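Local coordinates for pyruvate kinase 1 (Trypanosoma brucei brucei, PDB 4KCW), which catalyses the last step of glycolysis, transferring the phosphoryl group of phosphoenolpyruvate to ADP to give pyruvate and ATP, at residues K239-Q244 with R263-V268. Sequence-based numbering, arbitrary orientation.
Sequences KIENHQ and RGDLGV. With MG (magnesium ion), chain C; OXL (oxalate ion), chain E.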
# COMPACT_ATOMS: atom_id res chain seq x y z
N LYS A 239 24.79 19.40 -18.13
CA LYS A 239 23.62 19.67 -18.92
C LYS A 239 23.35 18.50 -19.85
O LYS A 239 24.22 18.12 -20.62
CB LYS A 239 23.83 20.94 -19.73
CG LYS A 239 23.94 22.18 -18.86
CD LYS A 239 24.36 23.40 -19.69
CE LYS A 239 23.31 23.76 -20.74
NZ LYS A 239 23.63 25.07 -21.37
N ILE A 240 22.19 17.85 -19.69
CA ILE A 240 21.76 16.79 -20.61
C ILE A 240 20.97 17.39 -21.76
O ILE A 240 19.98 18.10 -21.56
CB ILE A 240 20.87 15.73 -19.92
CG1 ILE A 240 21.55 15.18 -18.67
CG2 ILE A 240 20.52 14.61 -20.89
CD1 ILE A 240 22.91 14.61 -18.94
N GLU A 241 21.41 17.09 -22.97
CA GLU A 241 21.15 17.96 -24.11
C GLU A 241 21.11 17.16 -25.40
O GLU A 241 20.68 17.68 -26.42
CB GLU A 241 22.24 19.04 -24.22
CG GLU A 241 21.93 20.27 -23.40
CD GLU A 241 22.63 21.51 -23.92
OE1 GLU A 241 21.94 22.34 -24.55
OE2 GLU A 241 23.82 21.72 -23.60
N ASN A 242 21.55 15.91 -25.37
CA ASN A 242 21.45 15.05 -26.56
C ASN A 242 21.14 13.60 -26.23
O ASN A 242 21.06 13.20 -25.06
CB ASN A 242 22.72 15.13 -27.39
CG ASN A 242 23.96 14.94 -26.55
OD1 ASN A 242 24.01 14.04 -25.71
ND2 ASN A 242 24.90 15.89 -26.63
N HIS A 243 20.99 12.81 -27.29
CA HIS A 243 20.75 11.38 -27.22
C HIS A 243 21.68 10.70 -26.23
O HIS A 243 21.23 9.93 -25.38
CB HIS A 243 20.94 10.77 -28.61
CG HIS A 243 20.39 9.39 -28.74
ND1 HIS A 243 21.18 8.30 -28.80
CD2 HIS A 243 19.07 8.93 -28.77
CE1 HIS A 243 20.41 7.20 -28.86
NE2 HIS A 243 19.13 7.58 -28.84
N GLN A 244 22.98 10.94 -26.38
CA GLN A 244 24.00 10.23 -25.63
C GLN A 244 23.95 10.57 -24.13
O GLN A 244 24.11 9.69 -23.26
CB GLN A 244 25.38 10.59 -26.19
CG GLN A 244 26.02 9.54 -27.05
CD GLN A 244 27.54 9.64 -27.03
OE1 GLN A 244 28.12 10.60 -27.54
NE2 GLN A 244 28.19 8.64 -26.42
N ARG A 263 16.31 21.56 -21.95
CA ARG A 263 15.28 21.11 -22.86
C ARG A 263 15.38 21.73 -24.23
O ARG A 263 14.97 21.12 -25.22
CB ARG A 263 13.92 21.32 -22.25
CG ARG A 263 13.76 20.56 -20.93
CD ARG A 263 12.35 20.62 -20.44
NE ARG A 263 11.94 21.98 -20.31
CZ ARG A 263 10.73 22.36 -19.94
NH1 ARG A 263 9.81 21.43 -19.69
NH2 ARG A 263 10.43 23.64 -19.87
N GLY A 264 16.06 22.88 -24.31
CA GLY A 264 16.29 23.58 -25.56
C GLY A 264 16.97 22.72 -26.62
O GLY A 264 16.32 22.30 -27.60
N ASP A 265 18.26 22.43 -26.43
CA ASP A 265 18.97 21.52 -27.33
C ASP A 265 18.41 20.07 -27.31
O ASP A 265 18.28 19.42 -28.35
CB ASP A 265 20.47 21.53 -27.07
CG ASP A 265 21.16 22.75 -27.68
OD1 ASP A 265 21.52 23.68 -26.90
OD2 ASP A 265 21.20 22.85 -28.93
N LEU A 266 18.02 19.61 -26.13
CA LEU A 266 17.46 18.27 -26.03
C LEU A 266 16.31 18.02 -27.02
O LEU A 266 16.29 17.00 -27.71
CB LEU A 266 17.02 17.98 -24.61
CG LEU A 266 16.68 16.52 -24.38
CD1 LEU A 266 17.96 15.72 -24.51
CD2 LEU A 266 16.05 16.32 -23.00
N GLY A 267 15.36 18.96 -27.08
CA GLY A 267 14.16 18.80 -27.93
C GLY A 267 14.35 19.09 -29.41
O GLY A 267 13.39 19.09 -30.18
N VAL A 268 15.58 19.40 -29.81
CA VAL A 268 15.98 19.36 -31.20
C VAL A 268 16.72 18.06 -31.45
O VAL A 268 16.62 17.47 -32.52
CB VAL A 268 16.94 20.52 -31.54
CG1 VAL A 268 17.32 20.46 -33.00
CG2 VAL A 268 16.29 21.86 -31.25
MG MG C . 22.00 24.22 -25.05
C1 OXL E . 20.39 25.06 -22.69
C2 OXL E . 19.24 24.40 -23.50
O1 OXL E . 20.16 25.54 -21.53
O2 OXL E . 19.56 23.95 -24.63
O3 OXL E . 21.52 25.00 -23.23
O4 OXL E . 18.09 24.31 -22.97
O HOH W 1 24.16 24.11 -24.51
O HOH W 2 21.69 26.08 -25.56
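Oxalate O2 is gripped by the magnesium ion and by the backbone N of Asp265, whose N-H comes to it 2.7 Å away and nearly straight at 163°. The same ion joins the two segments: Glu241 OE1 binds it at 1.9 Å and Asp265 OD1 at 2.0 Å, while oxalate, chelating through O2 and O3, and two waters bring the coordinating oxygens to six. Two acidic side chains suit this place because the cation should offset the repulsion between OE1 and OD1, and each gives one oxygen, their carboxylate planes 65° apart. The second oxygens do not bind the ion: Glu241 OE2 accepts from one of its waters at 2.6 Å, and Asp265 OD2 from Asn179 ND2. Segment 239-244 begins in the last residues of strand 235-240, and helix 263-269 directly follows the neighbouring strand 258-262, at the C-terminal end of the TIM barrel, where this fold places its active site; oxalate, an analogue of enolpyruvate, occupies it. Lys239, bent at chi3 (64°), swings NZ to within 2.8 Å of oxalate O3, and Asp84 also pairs with this ammonium. At the helix start, Gly264 N donates to oxalate O4, which the lack of a side chain lets lie close to the backbone. Away from the ion, Leu266 lies against the backbone after the strand: its CD1 sits 3.6 Å from Glu241 C, its CA makes a bent C-H...O contact with Glu241 O, 3.3 Å away, and Val246 and Val275 also pack on this apolar side chain.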